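Local coordinates for periplasmic binding protein (Pseudomonas aeruginosa, PDB 2R79) that binds heme in the periplasm and probably delivers it for uptake into the cell, at residues 146-151 against 199-204. Numbering follows the deposited sequence.
With HEM (protoporphyrin IX containing Fe), chain D.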
loop_
_atom_site.group_PDB
_atom_site.type_symbol
_atom_site.label_atom_id
_atom_site.label_comp_id
_atom_site.label_asym_id
_atom_site.label_seq_id
_atom_site.Cartn_x
_atom_site.Cartn_y
_atom_site.Cartn_z
ATOM N N LEU A 146 -25.440 4.740 21.019
ATOM C CA LEU A 146 -25.133 4.391 19.628
ATOM C C LEU A 146 -25.808 5.480 18.791
ATOM O O LEU A 146 -27.014 5.690 18.899
ATOM C CB LEU A 146 -25.731 3.020 19.285
ATOM C CG LEU A 146 -25.612 2.287 17.933
ATOM C CD1 LEU A 146 -25.683 3.244 16.776
ATOM C CD2 LEU A 146 -24.336 1.507 17.888
ATOM N N VAL A 147 -25.041 6.174 17.964
ATOM C CA VAL A 147 -25.616 7.230 17.143
ATOM C C VAL A 147 -25.354 7.028 15.661
ATOM O O VAL A 147 -24.287 6.554 15.270
ATOM C CB VAL A 147 -25.067 8.621 17.539
ATOM C CG1 VAL A 147 -25.388 8.919 18.997
ATOM C CG2 VAL A 147 -23.569 8.674 17.307
ATOM N N ILE A 148 -26.341 7.375 14.842
ATOM C CA ILE A 148 -26.193 7.274 13.403
ATOM C C ILE A 148 -25.928 8.686 12.909
ATOM O O ILE A 148 -26.704 9.601 13.180
ATOM C CB ILE A 148 -27.459 6.757 12.712
ATOM C CG1 ILE A 148 -27.870 5.402 13.296
ATOM C CG2 ILE A 148 -27.191 6.625 11.218
ATOM C CD1 ILE A 148 -26.779 4.346 13.237
ATOM N N GLY A 149 -24.827 8.864 12.189
ATOM C CA GLY A 149 -24.490 10.182 11.695
ATOM C C GLY A 149 -24.392 10.299 10.188
ATOM O O GLY A 149 -24.354 9.300 9.473
ATOM N N ASN A 150 -24.365 11.542 9.722
ATOM C CA ASN A 150 -24.257 11.878 8.307
ATOM C C ASN A 150 -23.144 12.910 8.247
ATOM O O ASN A 150 -23.388 14.112 8.381
ATOM C CB ASN A 150 -25.563 12.500 7.802
ATOM C CG ASN A 150 -25.599 12.636 6.290
ATOM O OD1 ASN A 150 -26.516 13.238 5.727
ATOM N ND2 ASN A 150 -24.607 12.073 5.626
ATOM N N ALA A 151 -21.920 12.441 8.050
ATOM C CA ALA A 151 -20.781 13.335 8.020
ATOM C C ALA A 151 -20.777 14.064 9.363
ATOM O O ALA A 151 -20.542 15.271 9.435
ATOM C CB ALA A 151 -20.905 14.322 6.871
ATOM N N VAL A 199 -20.858 4.849 20.361
ATOM C CA VAL A 199 -20.662 4.130 19.108
ATOM C C VAL A 199 -21.236 4.981 17.976
ATOM O O VAL A 199 -22.398 5.370 18.010
ATOM C CB VAL A 199 -21.354 2.745 19.140
ATOM C CG1 VAL A 199 -21.242 2.069 17.762
ATOM C CG2 VAL A 199 -20.691 1.861 20.196
ATOM N N ILE A 200 -20.406 5.277 16.982
ATOM C CA ILE A 200 -20.808 6.112 15.856
ATOM C C ILE A 200 -20.868 5.336 14.551
ATOM O O ILE A 200 -19.893 4.705 14.147
ATOM C CB ILE A 200 -19.808 7.257 15.639
ATOM C CG1 ILE A 200 -19.562 7.985 16.956
ATOM C CG2 ILE A 200 -20.322 8.200 14.562
ATOM C CD1 ILE A 200 -18.098 8.295 17.202
ATOM N N ALA A 201 -22.021 5.385 13.899
ATOM C CA ALA A 201 -22.201 4.729 12.620
ATOM C C ALA A 201 -22.445 5.893 11.677
ATOM O O ALA A 201 -23.531 6.472 11.655
ATOM C CB ALA A 201 -23.401 3.809 12.657
ATOM N N ASP A 202 -21.422 6.262 10.921
ATOM C CA ASP A 202 -21.545 7.372 10.001
ATOM C C ASP A 202 -21.703 6.885 8.565
ATOM O O ASP A 202 -20.975 6.011 8.110
ATOM C CB ASP A 202 -20.321 8.280 10.125
ATOM C CG ASP A 202 -20.565 9.658 9.545
ATOM O OD1 ASP A 202 -20.806 9.763 8.323
ATOM O OD2 ASP A 202 -20.525 10.639 10.315
ATOM N N ARG A 203 -22.667 7.460 7.859
ATOM C CA ARG A 203 -22.939 7.099 6.474
ATOM C C ARG A 203 -21.843 7.542 5.502
ATOM O O ARG A 203 -21.582 6.861 4.516
ATOM C CB ARG A 203 -24.263 7.724 6.033
ATOM C CG ARG A 203 -25.492 7.165 6.721
ATOM C CD ARG A 203 -26.657 8.131 6.586
ATOM N NE ARG A 203 -26.718 8.725 5.252
ATOM C CZ ARG A 203 -27.572 9.681 4.894
ATOM N NH1 ARG A 203 -28.448 10.162 5.768
ATOM N NH2 ARG A 203 -27.544 10.163 3.659
ATOM N N SER A 204 -21.201 8.670 5.790
ATOM C CA SER A 204 -20.173 9.216 4.906
ATOM C C SER A 204 -18.722 9.162 5.385
ATOM O O SER A 204 -17.809 9.081 4.570
ATOM C CB SER A 204 -20.502 10.675 4.588
ATOM O OG SER A 204 -21.883 10.844 4.328
HETATM C CHA HEM D . -31.721 8.815 4.018
HETATM C CHB HEM D . -27.680 6.541 2.366
HETATM C CHC HEM D . -27.554 3.873 6.422
HETATM C CHD HEM D . -31.605 6.047 8.039
HETATM C C1A HEM D . -30.628 8.433 3.191
HETATM C C2A HEM D . -30.253 9.043 1.922
HETATM C C3A HEM D . -29.148 8.379 1.462
HETATM C C4A HEM D . -28.806 7.389 2.452
HETATM C CMA HEM D . -28.428 8.592 0.127
HETATM C CAA HEM D . -30.910 10.216 1.193
HETATM C CBA HEM D . -30.397 11.584 1.635
HETATM C CGA HEM D . -30.839 11.951 3.042
HETATM O O1A HEM D . -32.055 12.166 3.253
HETATM O O2A HEM D . -29.970 12.018 3.941
HETATM C C1B HEM D . -27.332 5.547 3.289
HETATM C C2B HEM D . -26.161 4.687 3.197
HETATM C C3B HEM D . -26.116 3.940 4.347
HETATM C C4B HEM D . -27.274 4.334 5.129
HETATM C CMB HEM D . -25.202 4.578 1.997
HETATM C CAB HEM D . -25.189 2.956 4.697
HETATM C CBB HEM D . -23.844 3.069 4.541
HETATM C C1C HEM D . -28.660 4.232 7.207
HETATM C C2C HEM D . -28.893 3.756 8.554
HETATM C C3C HEM D . -29.987 4.393 9.041
HETATM C C4C HEM D . -30.491 5.203 7.944
HETATM C CMC HEM D . -28.081 2.709 9.301
HETATM C CAC HEM D . -30.383 4.416 10.379
HETATM C CBC HEM D . -31.413 3.690 10.876
HETATM C C1D HEM D . -32.006 6.958 7.066
HETATM C C2D HEM D . -33.111 7.865 7.247
HETATM C C3D HEM D . -33.184 8.617 6.127
HETATM C C4D HEM D . -32.071 8.225 5.256
HETATM C CMD HEM D . -34.041 7.956 8.455
HETATM C CAD HEM D . -34.345 9.575 5.866
HETATM C CBD HEM D . -35.290 9.207 4.722
HETATM C CGD HEM D . -36.089 7.928 4.966
HETATM O O1D HEM D . -36.910 7.573 4.090
HETATM O O2D HEM D . -35.906 7.277 6.022
HETATM N NA HEM D . -29.739 7.392 3.494
HETATM N NB HEM D . -28.049 5.289 4.457
HETATM N NC HEM D . -29.656 5.117 6.821
HETATM N ND HEM D . -31.370 7.165 5.837
HETATM FE FE HEM D . -29.818 6.123 5.061
#
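The side-chain amide of Asn-150 lies over one face of the Arg-203 guanidinium, the two planes 18° apart. Heme covers the opposite face, with its NA 3.4 Å from Arg-203 CZ. The arginine is thus layered between amide and porphyrin. A bend at chi3 (41°) turns its end along the ring, where NH1 and NH2 both donate to propionate oxygen O2A of the heme, NH1 at 3.0 Å. O2A sits at the guanidinium edge, in its plane, which fixes the rotation of the group. Tyr-46, the axial ligand of the iron, lies nearby.

Asn-150 ends strand 143-150, and Arg-203 directly follows the parallel strand 197-202; these strand ends face the heme pocket of this periplasmic binding protein. Four backbone bonds join the segments, ending with Arg-203 N to Gly-149 O. Ile-148 reaches across with CD1, 3.5 Å from Ala-201 CB, while its CG2 faces the heme vinyl carbon CAC at 4.0 Å.

Asp-202, the last residue of its strand, turns its carboxylate to the chain that follows both strands. Asp-202 OD1 accepts from Ala-151 N at 2.9 Å, on the syn side, and from Ser-204 N at 2.8 Å, closing an Asx turn. Its OD2 accepts from Gly-152 N.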